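Local coordinates for succinoglycan biosynthesis protein (Bacillus cereus ATCC 14579, PDB 2QGM), which belongs to the erythromycin esterase family and is probably a hydrolase, with a possible but unproven part in succinoglycan biosynthesis, at residues I279-E283 / L319-A324; I168-L172 / Y285-A290; D171-L175 / A262-F266; A110-D114 / W304-H309; S211-M216 / F266-L270. All blocks are in the same frame, centred on the assembly; numbering follows the deposited sequence.

Interaction 1: I279-E283 / L319-A324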
# COMPACT_ATOMS: atom_id res chain seq x y z
N ILE A 279 -1.89 -12.33 11.19
CA ILE A 279 -1.05 -11.35 10.51
C ILE A 279 -0.49 -11.96 9.23
O ILE A 279 -0.45 -11.31 8.20
CB ILE A 279 0.14 -10.92 11.38
CG1 ILE A 279 -0.37 -10.27 12.67
CG2 ILE A 279 1.04 -9.95 10.61
CD1 ILE A 279 -1.12 -8.97 12.46
N LYS A 280 -0.05 -13.21 9.31
CA LYS A 280 0.50 -13.86 8.13
C LYS A 280 -0.56 -13.98 7.03
O LYS A 280 -0.28 -13.71 5.87
CB LYS A 280 1.03 -15.25 8.49
CG LYS A 280 1.70 -15.95 7.32
CD LYS A 280 2.04 -17.39 7.67
CE LYS A 280 2.91 -18.01 6.60
NZ LYS A 280 4.24 -17.34 6.51
N LEU A 281 -1.78 -14.38 7.40
CA LEU A 281 -2.84 -14.50 6.40
C LEU A 281 -3.18 -13.13 5.83
O LEU A 281 -3.36 -12.98 4.63
CB LEU A 281 -4.09 -15.15 7.02
CG LEU A 281 -4.00 -16.66 7.28
CD1 LEU A 281 -5.17 -17.08 8.16
CD2 LEU A 281 -4.00 -17.44 5.97
N HIS A 282 -3.26 -12.13 6.70
CA HIS A 282 -3.56 -10.78 6.24
C HIS A 282 -2.57 -10.31 5.17
O HIS A 282 -2.98 -9.79 4.12
CB HIS A 282 -3.55 -9.80 7.41
CG HIS A 282 -3.76 -8.38 7.01
ND1 HIS A 282 -2.72 -7.51 6.76
CD2 HIS A 282 -4.90 -7.67 6.78
CE1 HIS A 282 -3.20 -6.33 6.41
NE2 HIS A 282 -4.52 -6.40 6.41
N GLU A 283 -1.28 -10.50 5.43
CA GLU A 283 -0.24 -10.07 4.47
C GLU A 283 -0.30 -10.91 3.20
O GLU A 283 -0.09 -10.41 2.09
CB GLU A 283 1.14 -10.15 5.12
CG GLU A 283 1.32 -9.25 6.35
CD GLU A 283 0.97 -7.79 6.08
OE1 GLU A 283 1.66 -7.13 5.26
OE2 GLU A 283 0.01 -7.29 6.69
N LEU A 319 5.11 -6.63 15.64
CA LEU A 319 3.80 -6.28 15.11
C LEU A 319 3.55 -6.91 13.74
O LEU A 319 2.43 -7.30 13.42
CB LEU A 319 3.64 -4.77 14.99
CG LEU A 319 3.48 -3.98 16.29
CD1 LEU A 319 3.17 -2.53 15.98
CD2 LEU A 319 2.35 -4.59 17.11
N TYR A 320 4.60 -7.00 12.94
CA TYR A 320 4.48 -7.59 11.61
C TYR A 320 5.59 -8.58 11.31
O TYR A 320 6.55 -8.25 10.61
CB TYR A 320 4.47 -6.48 10.56
CG TYR A 320 3.19 -5.68 10.58
CD1 TYR A 320 2.03 -6.20 10.04
CD2 TYR A 320 3.14 -4.42 11.17
CE1 TYR A 320 0.84 -5.49 10.08
CE2 TYR A 320 1.95 -3.70 11.22
CZ TYR A 320 0.81 -4.24 10.67
OH TYR A 320 -0.38 -3.54 10.72
N PRO A 321 5.48 -9.81 11.85
CA PRO A 321 6.48 -10.87 11.64
C PRO A 321 6.44 -11.36 10.19
O PRO A 321 7.36 -12.04 9.73
CB PRO A 321 6.06 -11.94 12.64
CG PRO A 321 4.57 -11.78 12.68
CD PRO A 321 4.42 -10.28 12.76
N TYR A 322 5.36 -11.03 9.49
CA TYR A 322 5.21 -11.38 8.08
C TYR A 322 4.65 -10.14 7.41
O TYR A 322 3.88 -9.40 8.02
CB TYR A 322 4.23 -12.55 7.88
CG TYR A 322 4.66 -13.81 8.59
CD1 TYR A 322 4.22 -14.08 9.88
CD2 TYR A 322 5.55 -14.70 8.00
CE1 TYR A 322 4.67 -15.21 10.58
CE2 TYR A 322 6.01 -15.84 8.68
CZ TYR A 322 5.57 -16.08 9.97
OH TYR A 322 6.04 -17.17 10.67
N VAL A 323 5.06 -9.89 6.17
CA VAL A 323 4.55 -8.74 5.44
C VAL A 323 4.32 -9.09 3.98
O VAL A 323 5.01 -9.95 3.42
CB VAL A 323 5.50 -7.51 5.54
CG1 VAL A 323 5.64 -7.07 6.98
CG2 VAL A 323 6.85 -7.84 4.93
N ALA A 324 3.35 -8.42 3.37
CA ALA A 324 2.99 -8.64 1.98
C ALA A 324 4.21 -8.57 1.06
O ALA A 324 4.38 -9.42 0.18
CB ALA A 324 1.95 -7.60 1.54

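Interaction 2: I168-L172 / Y285-A290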
# COMPACT_ATOMS: atom_id res chain seq x y z
N ILE A 168 -7.85 -0.66 -6.90
CA ILE A 168 -8.11 -1.89 -6.15
C ILE A 168 -7.84 -1.67 -4.66
O ILE A 168 -6.78 -1.17 -4.29
CB ILE A 168 -7.18 -3.04 -6.63
CG1 ILE A 168 -7.35 -3.30 -8.13
CG2 ILE A 168 -7.45 -4.30 -5.83
CD1 ILE A 168 -6.35 -2.56 -8.98
N GLY A 169 -8.81 -2.05 -3.83
CA GLY A 169 -8.64 -1.94 -2.39
C GLY A 169 -8.12 -3.29 -1.92
O GLY A 169 -8.86 -4.27 -1.90
N LEU A 170 -6.85 -3.35 -1.55
CA LEU A 170 -6.20 -4.59 -1.13
C LEU A 170 -6.60 -5.16 0.22
O LEU A 170 -6.60 -6.38 0.40
CB LEU A 170 -4.69 -4.40 -1.09
CG LEU A 170 -3.93 -3.95 -2.33
CD1 LEU A 170 -2.49 -3.62 -1.93
CD2 LEU A 170 -3.96 -5.04 -3.39
N ASP A 171 -6.91 -4.27 1.15
CA ASP A 171 -7.21 -4.64 2.53
C ASP A 171 -8.53 -5.32 2.86
O ASP A 171 -9.50 -5.29 2.10
CB ASP A 171 -7.04 -3.43 3.45
CG ASP A 171 -6.14 -3.72 4.65
OD1 ASP A 171 -6.15 -4.87 5.14
OD2 ASP A 171 -5.43 -2.80 5.10
N LEU A 172 -8.52 -5.94 4.04
CA LEU A 172 -9.66 -6.69 4.56
C LEU A 172 -9.91 -6.38 6.03
O LEU A 172 -10.14 -7.29 6.83
CB LEU A 172 -9.38 -8.19 4.41
CG LEU A 172 -9.27 -8.78 3.00
CD1 LEU A 172 -8.82 -10.25 3.07
CD2 LEU A 172 -10.62 -8.68 2.32
N TYR A 285 -2.94 -12.22 1.86
CA TYR A 285 -4.05 -11.72 1.07
C TYR A 285 -3.77 -10.36 0.42
O TYR A 285 -4.27 -10.09 -0.68
CB TYR A 285 -5.32 -11.68 1.91
CG TYR A 285 -5.74 -13.06 2.38
CD1 TYR A 285 -5.41 -14.19 1.63
CD2 TYR A 285 -6.48 -13.24 3.54
CE1 TYR A 285 -5.80 -15.47 2.03
CE2 TYR A 285 -6.88 -14.51 3.95
CZ TYR A 285 -6.54 -15.62 3.19
OH TYR A 285 -6.94 -16.89 3.58
N LEU A 286 -2.99 -9.51 1.07
CA LEU A 286 -2.67 -8.23 0.44
C LEU A 286 -1.94 -8.55 -0.86
O LEU A 286 -2.25 -8.00 -1.92
CB LEU A 286 -1.75 -7.39 1.32
CG LEU A 286 -2.38 -6.74 2.55
CD1 LEU A 286 -1.30 -5.93 3.28
CD2 LEU A 286 -3.54 -5.83 2.14
N ALA A 287 -0.96 -9.45 -0.77
CA ALA A 287 -0.18 -9.87 -1.92
C ALA A 287 -1.05 -10.53 -2.97
O ALA A 287 -0.91 -10.25 -4.17
CB ALA A 287 0.93 -10.83 -1.48
N ASP A 288 -1.95 -11.42 -2.54
CA ASP A 288 -2.83 -12.10 -3.48
C ASP A 288 -3.65 -11.08 -4.26
O ASP A 288 -3.78 -11.18 -5.48
CB ASP A 288 -3.80 -13.04 -2.74
CG ASP A 288 -3.11 -14.26 -2.15
OD1 ASP A 288 -1.98 -14.59 -2.58
OD2 ASP A 288 -3.72 -14.88 -1.27
N HIS A 289 -4.21 -10.10 -3.57
CA HIS A 289 -5.01 -9.10 -4.25
C HIS A 289 -4.20 -8.30 -5.26
O HIS A 289 -4.68 -8.02 -6.36
CB HIS A 289 -5.68 -8.18 -3.24
CG HIS A 289 -6.91 -8.78 -2.62
ND1 HIS A 289 -7.41 -8.36 -1.41
CD2 HIS A 289 -7.73 -9.76 -3.05
CE1 HIS A 289 -8.50 -9.05 -1.12
NE2 HIS A 289 -8.72 -9.92 -2.10
N ALA A 290 -2.96 -7.95 -4.91
CA ALA A 290 -2.12 -7.19 -5.83
C ALA A 290 -1.85 -7.99 -7.11
O ALA A 290 -1.92 -7.45 -8.22
CB ALA A 290 -0.81 -6.85 -5.15

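Interaction 3: D171-L175 / A262-F266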
# COMPACT_ATOMS: atom_id res chain seq x y z
N ASP A 171 -6.91 -4.27 1.15
CA ASP A 171 -7.21 -4.64 2.53
C ASP A 171 -8.53 -5.32 2.86
O ASP A 171 -9.50 -5.29 2.10
CB ASP A 171 -7.04 -3.43 3.45
CG ASP A 171 -6.14 -3.72 4.65
OD1 ASP A 171 -6.15 -4.87 5.14
OD2 ASP A 171 -5.43 -2.80 5.10
N LEU A 172 -8.52 -5.94 4.04
CA LEU A 172 -9.66 -6.69 4.56
C LEU A 172 -9.91 -6.38 6.03
O LEU A 172 -10.14 -7.29 6.83
CB LEU A 172 -9.38 -8.19 4.41
CG LEU A 172 -9.27 -8.78 3.00
CD1 LEU A 172 -8.82 -10.25 3.07
CD2 LEU A 172 -10.62 -8.68 2.32
N LYS A 173 -9.88 -5.10 6.40
CA LYS A 173 -10.12 -4.75 7.80
C LYS A 173 -11.62 -4.63 8.08
O LYS A 173 -12.03 -4.46 9.23
CB LYS A 173 -9.40 -3.46 8.16
CG LYS A 173 -7.90 -3.57 7.99
CD LYS A 173 -7.18 -2.36 8.54
CE LYS A 173 -7.58 -1.10 7.81
NZ LYS A 173 -6.76 0.06 8.25
N ALA A 174 -12.42 -4.77 7.03
CA ALA A 174 -13.87 -4.70 7.12
C ALA A 174 -14.50 -5.06 5.77
O ALA A 174 -13.87 -4.91 4.72
CB ALA A 174 -14.31 -3.29 7.52
N LEU A 175 -15.73 -5.55 5.81
CA LEU A 175 -16.45 -5.87 4.58
C LEU A 175 -17.75 -5.08 4.66
O LEU A 175 -18.59 -5.34 5.51
CB LEU A 175 -16.77 -7.36 4.49
CG LEU A 175 -15.58 -8.32 4.33
CD1 LEU A 175 -16.08 -9.75 4.45
CD2 LEU A 175 -14.91 -8.08 2.99
N ALA A 262 -12.87 -12.20 -1.69
CA ALA A 262 -12.40 -11.32 -0.62
C ALA A 262 -13.16 -11.63 0.67
O ALA A 262 -12.62 -11.54 1.77
CB ALA A 262 -12.58 -9.86 -1.01
N ILE A 263 -14.42 -12.00 0.51
CA ILE A 263 -15.25 -12.34 1.65
C ILE A 263 -14.75 -13.66 2.25
O ILE A 263 -14.69 -13.81 3.47
CB ILE A 263 -16.73 -12.43 1.23
CG1 ILE A 263 -17.22 -11.02 0.86
CG2 ILE A 263 -17.57 -13.05 2.34
CD1 ILE A 263 -18.56 -10.96 0.16
N GLU A 264 -14.37 -14.60 1.40
CA GLU A 264 -13.84 -15.88 1.88
C GLU A 264 -12.53 -15.60 2.62
O GLU A 264 -12.31 -16.10 3.72
CB GLU A 264 -13.57 -16.85 0.73
CG GLU A 264 -13.07 -18.22 1.21
CD GLU A 264 -12.69 -19.13 0.06
OE1 GLU A 264 -13.41 -19.15 -0.95
OE2 GLU A 264 -11.66 -19.84 0.17
N LYS A 265 -11.66 -14.79 2.01
CA LYS A 265 -10.38 -14.44 2.63
C LYS A 265 -10.59 -13.85 4.02
O LYS A 265 -9.91 -14.22 4.97
CB LYS A 265 -9.61 -13.44 1.76
CG LYS A 265 -9.07 -14.00 0.45
CD LYS A 265 -8.27 -12.94 -0.30
CE LYS A 265 -7.66 -13.48 -1.59
NZ LYS A 265 -8.67 -13.92 -2.57
N PHE A 266 -11.53 -12.92 4.14
CA PHE A 266 -11.81 -12.28 5.42
C PHE A 266 -12.19 -13.30 6.51
O PHE A 266 -11.66 -13.25 7.62
CB PHE A 266 -12.91 -11.23 5.23
CG PHE A 266 -13.26 -10.47 6.48
CD1 PHE A 266 -14.23 -10.94 7.36
CD2 PHE A 266 -12.63 -9.25 6.77
CE1 PHE A 266 -14.57 -10.21 8.51
CE2 PHE A 266 -12.97 -8.52 7.91
CZ PHE A 266 -13.94 -9.01 8.78

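Interaction 4: A110-D114 / W304-H309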
# COMPACT_ATOMS: atom_id res chain seq x y z
N ALA A 110 -3.21 -0.47 -6.70
CA ALA A 110 -3.64 -1.29 -5.56
C ALA A 110 -3.23 -0.60 -4.27
O ALA A 110 -2.03 -0.49 -3.97
CB ALA A 110 -3.01 -2.69 -5.65
N MSE A 111 -4.21 -0.14 -3.51
CA MSE A 111 -3.94 0.61 -2.28
C MSE A 111 -4.28 -0.15 -1.01
O MSE A 111 -5.15 -1.01 -1.00
CB MSE A 111 -4.74 1.92 -2.30
CG MSE A 111 -4.46 2.87 -1.14
SE MSE A 111 -5.58 4.45 -1.16
CE MSE A 111 -4.23 5.79 -1.28
N GLU A 112 -3.57 0.19 0.07
CA GLU A 112 -3.79 -0.41 1.38
C GLU A 112 -5.03 0.29 1.91
O GLU A 112 -4.95 1.24 2.70
CB GLU A 112 -2.58 -0.15 2.29
CG GLU A 112 -2.65 -0.83 3.66
CD GLU A 112 -1.53 -0.41 4.60
OE1 GLU A 112 -0.54 0.22 4.16
OE2 GLU A 112 -1.63 -0.74 5.81
N GLU A 113 -6.18 -0.15 1.42
CA GLU A 113 -7.49 0.38 1.78
C GLU A 113 -8.42 -0.81 1.61
O GLU A 113 -8.16 -1.69 0.79
CB GLU A 113 -7.87 1.52 0.83
CG GLU A 113 -9.27 2.12 1.02
CD GLU A 113 -9.51 2.61 2.43
OE1 GLU A 113 -10.15 1.89 3.24
OE2 GLU A 113 -9.07 3.73 2.75
N ASP A 114 -9.49 -0.86 2.39
CA ASP A 114 -10.40 -2.00 2.32
C ASP A 114 -11.04 -2.25 0.96
O ASP A 114 -11.39 -1.32 0.23
CB ASP A 114 -11.48 -1.89 3.40
CG ASP A 114 -10.90 -1.87 4.81
OD1 ASP A 114 -9.79 -2.41 5.02
OD2 ASP A 114 -11.56 -1.31 5.72
N TRP A 304 0.50 0.74 -3.29
CA TRP A 304 0.63 1.89 -2.39
C TRP A 304 0.32 1.41 -0.98
O TRP A 304 -0.80 0.97 -0.70
CB TRP A 304 -0.35 2.98 -2.80
CG TRP A 304 -0.41 4.18 -1.89
CD1 TRP A 304 -0.71 4.18 -0.56
CD2 TRP A 304 -0.24 5.55 -2.27
NE1 TRP A 304 -0.75 5.48 -0.09
CE2 TRP A 304 -0.46 6.34 -1.12
CE3 TRP A 304 0.07 6.19 -3.47
CZ2 TRP A 304 -0.39 7.73 -1.13
CZ3 TRP A 304 0.15 7.58 -3.49
CH2 TRP A 304 -0.08 8.34 -2.33
N ALA A 305 1.29 1.50 -0.08
CA ALA A 305 1.07 1.05 1.29
C ALA A 305 2.18 1.60 2.16
O ALA A 305 3.07 2.29 1.68
CB ALA A 305 1.08 -0.48 1.34
N HIS A 306 2.12 1.31 3.45
CA HIS A 306 3.15 1.76 4.36
C HIS A 306 4.45 1.02 4.03
O HIS A 306 4.42 -0.06 3.44
CB HIS A 306 2.76 1.45 5.80
CG HIS A 306 3.61 2.14 6.82
ND1 HIS A 306 4.91 1.76 7.09
CD2 HIS A 306 3.36 3.21 7.61
CE1 HIS A 306 5.42 2.57 8.00
NE2 HIS A 306 4.50 3.46 8.33
N ASN A 307 5.59 1.61 4.39
CA ASN A 307 6.89 0.97 4.17
C ASN A 307 6.84 -0.46 4.68
O ASN A 307 7.34 -1.39 4.05
CB ASN A 307 7.99 1.68 4.96
CG ASN A 307 8.56 2.89 4.25
OD1 ASN A 307 8.30 3.12 3.06
ND2 ASN A 307 9.36 3.67 4.97
N ILE A 308 6.25 -0.64 5.86
CA ILE A 308 6.15 -1.96 6.47
C ILE A 308 5.60 -3.05 5.56
O ILE A 308 6.14 -4.16 5.52
CB ILE A 308 5.27 -1.89 7.74
CG1 ILE A 308 5.96 -1.04 8.80
CG2 ILE A 308 4.95 -3.30 8.23
CD1 ILE A 308 7.26 -1.61 9.32
N HIS A 309 4.53 -2.74 4.83
CA HIS A 309 3.90 -3.72 3.96
C HIS A 309 4.56 -3.97 2.61
O HIS A 309 4.45 -5.06 2.07
CB HIS A 309 2.42 -3.35 3.76
CG HIS A 309 1.63 -3.35 5.02
ND1 HIS A 309 1.28 -4.50 5.69
CD2 HIS A 309 1.15 -2.32 5.77
CE1 HIS A 309 0.62 -4.18 6.79
NE2 HIS A 309 0.53 -2.86 6.86

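Interaction 5: S211-M216 / F266-L270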
# COMPACT_ATOMS: atom_id res chain seq x y z
N SER A 211 -16.01 -4.65 11.15
CA SER A 211 -14.64 -4.42 11.59
C SER A 211 -14.07 -5.73 12.12
O SER A 211 -14.82 -6.66 12.43
CB SER A 211 -14.58 -3.35 12.68
OG SER A 211 -15.22 -3.78 13.88
N ILE A 212 -12.75 -5.81 12.21
CA ILE A 212 -12.08 -7.01 12.71
C ILE A 212 -12.51 -7.26 14.15
O ILE A 212 -12.80 -8.39 14.54
CB ILE A 212 -10.55 -6.84 12.71
CG1 ILE A 212 -10.05 -6.58 11.29
CG2 ILE A 212 -9.89 -8.10 13.23
CD1 ILE A 212 -10.39 -7.66 10.31
N GLN A 213 -12.56 -6.18 14.92
CA GLN A 213 -12.92 -6.22 16.33
C GLN A 213 -14.26 -6.91 16.61
O GLN A 213 -14.34 -7.77 17.48
CB GLN A 213 -12.94 -4.80 16.90
CG GLN A 213 -13.23 -4.71 18.38
CD GLN A 213 -13.01 -3.30 18.92
OE1 GLN A 213 -13.54 -2.33 18.38
NE2 GLN A 213 -12.23 -3.19 19.99
N GLU A 214 -15.31 -6.55 15.87
CA GLU A 214 -16.61 -7.16 16.09
C GLU A 214 -16.68 -8.58 15.56
O GLU A 214 -17.41 -9.41 16.11
CB GLU A 214 -17.74 -6.31 15.48
CG GLU A 214 -17.72 -6.19 13.97
CD GLU A 214 -18.88 -5.35 13.46
OE1 GLU A 214 -20.05 -5.77 13.60
OE2 GLU A 214 -18.62 -4.26 12.90
N TYR A 215 -15.94 -8.88 14.51
CA TYR A 215 -15.98 -10.24 13.97
C TYR A 215 -15.26 -11.20 14.91
O TYR A 215 -15.69 -12.33 15.10
CB TYR A 215 -15.34 -10.29 12.57
CG TYR A 215 -15.57 -11.60 11.85
CD1 TYR A 215 -14.71 -12.69 12.03
CD2 TYR A 215 -16.68 -11.78 11.02
CE1 TYR A 215 -14.94 -13.91 11.39
CE2 TYR A 215 -16.91 -13.00 10.38
CZ TYR A 215 -16.04 -14.06 10.57
OH TYR A 215 -16.28 -15.27 9.95
N MSE A 216 -14.18 -10.75 15.53
CA MSE A 216 -13.45 -11.61 16.44
C MSE A 216 -14.20 -11.92 17.73
O MSE A 216 -13.77 -12.77 18.51
CB MSE A 216 -12.08 -11.01 16.74
CG MSE A 216 -11.14 -11.06 15.54
SE MSE A 216 -9.38 -10.38 15.88
CE MSE A 216 -8.70 -11.89 16.89
N PHE A 266 -11.53 -12.92 4.14
CA PHE A 266 -11.81 -12.28 5.42
C PHE A 266 -12.19 -13.30 6.51
O PHE A 266 -11.66 -13.25 7.62
CB PHE A 266 -12.91 -11.23 5.23
CG PHE A 266 -13.26 -10.47 6.48
CD1 PHE A 266 -14.23 -10.94 7.36
CD2 PHE A 266 -12.63 -9.25 6.77
CE1 PHE A 266 -14.57 -10.21 8.51
CE2 PHE A 266 -12.97 -8.52 7.91
CZ PHE A 266 -13.94 -9.01 8.78
N THR A 267 -13.08 -14.22 6.18
CA THR A 267 -13.53 -15.24 7.14
C THR A 267 -12.45 -16.28 7.44
O THR A 267 -12.48 -16.95 8.47
CB THR A 267 -14.79 -15.96 6.64
OG1 THR A 267 -14.50 -16.67 5.43
CG2 THR A 267 -15.91 -14.96 6.39
N THR A 268 -11.49 -16.42 6.52
CA THR A 268 -10.41 -17.39 6.69
C THR A 268 -9.30 -16.79 7.55
O THR A 268 -8.71 -17.46 8.39
CB THR A 268 -9.82 -17.82 5.33
OG1 THR A 268 -10.86 -18.38 4.52
CG2 THR A 268 -8.71 -18.84 5.52
N MSE A 269 -9.02 -15.52 7.30
CA MSE A 269 -7.99 -14.77 8.02
C MSE A 269 -8.29 -14.66 9.52
O MSE A 269 -7.39 -14.72 10.36
CB MSE A 269 -7.89 -13.37 7.39
CG MSE A 269 -7.07 -12.35 8.16
SE MSE A 269 -7.26 -10.60 7.31
CE MSE A 269 -8.90 -10.06 8.21
N LEU A 270 -9.57 -14.51 9.85
CA LEU A 270 -9.98 -14.34 11.24
C LEU A 270 -10.48 -15.61 11.92
O LEU A 270 -11.11 -15.54 12.97
CB LEU A 270 -11.05 -13.25 11.33
CG LEU A 270 -10.58 -11.86 10.87
CD1 LEU A 270 -11.74 -10.87 10.97
CD2 LEU A 270 -9.40 -11.39 11.72
O HOH W 1 -14.27 -17.28 10.31

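Interaction 1: I279-E283 / L319-A324
Glu283 and Ala324 bring the two backbones closest, CA to CA 4.3 Å, where the irregular segment 319-324 runs past one side of the helical turn 279-283 and then starts a helix of its own. The Glu283 side chain shows how one carboxylate can tie several chain elements together. With CG anti to its own carbonyl carbon (chi1 -61°) and the chain bent at chi2, it curls toward the incoming chain. Glu283 OE1 uses its anti lone pair to accept Ala324 N at 2.8 Å, right after the N-cap residue Val323, and it also receives His309 ND1. Glu283 OE2 takes a bond from ND1 of His282 at 2.7 Å; this oxygen lies in the plane of the imidazole, while the donor stands above the carboxylate plane. Lys280 works differently: its CG lies over one face of the Tyr322 ring, 4.1 Å from the centroid, and a final bend at chi4 swings NZ back to within 3.2 Å of Tyr322 CE2. Next to it, CG2 of Ile279 meets Tyr320 CD1 at 3.9 Å and also touches Pro321 CD. Helix 324-332 adds Phe327 against Lys280, Glu283 and Tyr322, while Ile308 of helix 307-310 packs on Tyr320 and Val323, so the segment 319-324 passes between helix 276-297 and helix 307-310.

Interaction 2: I168-L172 / Y285-A290
His289 ND1 donates to the backbone oxygen of Leu170, ND1 to O 2.8 Å, in a nearly straight bond (169° at the hydrogen). The acceptor lies in the plane of the imidazole, whereas the donor is tilted out of the carbonyl plane of Leu170. With CG anti to the carbonyl carbon of its own residue (chi1 -79°), the ring reaches from the helix toward the end of the strand, and Trp115 meets it as well. A buried carbonyl at the sheet margin thus finds its partner in a side chain of the covering helix.

Apolar contacts fill in around this bond. The Leu170 side chain runs past that of His289 in the opposite direction, and its CD2 comes to 3.6 Å from His289 CB and 3.4 Å from Ala290 N. From the preceding helical turn, CD2 of Leu286 settles against Leu170 CB at 3.7 Å and also touches the gripped carbonyl. Leu172 divides its two methyls: CD1 reaches CD2 of Tyr285 at 3.8 Å, the side chains crossing at about a right angle, and CD2 approaches the edge of His289, 4.1 Å from CE1. Asp171 points its CB away from the helix; its OD1 accepts both Leu172 N and NE2 of His282.

The axes of strand 168-171 and helix 285-290 pass 7.4 Å apart and run nearly antiparallel, at 161°. This is the helix-on-sheet layering of an alpha/beta fold: helix 276-297 covers the outermost strand 166-171 and is the last helix of a long, all-helical connection between the parallel strands 166-171 and 301-304.

Interaction 3: D171-L175 / A262-F266
Leu175 and Phe266 supply the CH-pi part of this contact. CG of Leu175 stands over one face of the Phe266 ring, 4.1 Å from the centroid and offset toward the rim, and the two side chains run past each other in opposite directions. The ring leaves the helix with CG anti to the backbone N (chi1 -178°), which directs it toward the loop.

Apolar packing surrounds the CH-pi contact. CD1 of Leu175 fits between Phe266 CG at 3.5 Å and Ile263 CG1 at 4.0 Å, thus bridging neighbouring turns of the helix. Leu172 spreads its methyls over the helix: its CD1 lies 3.5 Å from CB of Lys265, whose amino end leads away, and its CD2 meets Ala262 CB at 4.0 Å.

Polar atoms enter through the backbone. The carbonyl oxygen of Leu172 sits at the edge of Phe266, 3.2 Å from CD2, where the slightly positive ring hydrogens would probably suit it. Leu172 CD2 also rests on the carbonyl oxygen of Ala262, at 3.5 Å, an atom already used by Phe266 N in the helix. The contact illustrates how a loop can be fitted to a helix by shape, with its own polar bonds made elsewhere: Lys173 N to Asp114 OD1, and Leu175 to Thr209.

The loop leads from the outermost strand 166-171 to helix 177-190, whose Phe180 touches both Leu175 and Ile263. Helix 253-269 is in turn backed by helix 220-236 through Ala230 on Ile263, and by helix 276-297, where Tyr285 and His289 meet Lys265.

Interaction 4: A110-D114 / W304-H309
Met111, here selenomethionine, and Trp304 lie side by side and point the same way from adjacent parallel strands. Both have CG anti to the backbone N (chi1 -175° and 175°), and the final bend of Met111 lays CE over the five-membered ring of Trp304, 3.8 Å from its centroid. SE stands above the same ring at 5.1 Å, a longer Met-aromatic contact. The strands themselves are joined by Trp304 N to Ala110 O at 2.9 Å and Glu112 N to Trp304 O at 3.0 Å.

Glu112 departs from this pattern. Its extended side chain reaches past the strand ends, and Glu112 OE1 accepts His306 N at 3.0 Å, nearly along the C-O axis. The side chains of Glu112 and His309 cross at about a right angle, carboxylate and ring planes 73° apart. Glu112 OE2 lies 3.2 Å from His309 NE2, but the angle is too poor for a hydrogen bond; ND1 of that ring is given to Glu283. His306 ND1 caps the next helix by accepting Ile308 N, while its NE2 bonds to Ile410 O.

CH-pi and Met-aromatic contact on one side of the sheet thus gives way to carboxylates and imidazoles at the C-terminal ends of its strands, consistent with an active-site cleft of an erythromycin esterase-like enzyme.

Interaction 5: S211-M216 / F266-L270
A T-shaped aromatic pair, Tyr215 with Phe266, lies at the heart of a helix-helix contact in which the short helix 212-215 packs against the C-terminal end of helix 253-269. The ring planes stand 80° apart with centroids separated by 5.2 Å, and the edge of Phe266 is directed at the face of Tyr215, its CE1 being 3.6 Å from Tyr215 CD2. CG of Tyr215 is anti to the backbone N (chi1 -170°), which carries the ring across to the longer helix.

Aliphatic groups lock the pair in place. CD1 of Ile212 is the meeting point of three side chains: Phe266 CE2 at 3.6 Å, CE of the selenomethionine Met269 at 3.5 Å, and Leu270 CD1 at 3.5 Å. Leu270, which leaves helical geometry at the end of its helix, also sets CD1 against Tyr215 CD1 at 3.6 Å. The same methyl covers the face of Phe266 opposite to the one under Leu175, so the phenyl ring is held between two leucines. At the outer margin, CG of Met216 touches CD2 of Leu270.

The short helix begins at Ser211, whose OG accepts Glu214 N in a weak N-cap bond. Beyond the segments, Phe226 of helix 220-236 packs on Tyr215, and His282 of helix 276-297 touches Met269.

The phenol end shows how a buried hydroxyl can be served by solvent. Tyr215 OH donates to a water at 2.9 Å, lying in the plane of the ring, and this water passes a hydrogen to Thr267 O, 2.6 Å from the water oxygen.

Direct hydrogen bonds join the paired segments in interactions 1, 2 and 4, while interactions 3 and 5 rest on apolar packing. Interaction 4, close to the centre of the chain, and interaction 2 are buried and share the sheet through the neighbouring strands 108-111 and 166-171. Interaction 1, partly exposed, places another turn of the helix used by interaction 2 beside the C-terminal ends of the strands, and Glu283 OE1 to His309 ND1 at 2.7 Å joins it to interaction 4. His282 NE2 to Asp171 OD1 at 2.6 Å joins it to interactions 2 and 3. Interactions 3 and 5, farther from the centre, share helix 253-269 and Phe266, and depend on leucines, isoleucines and aromatic rings.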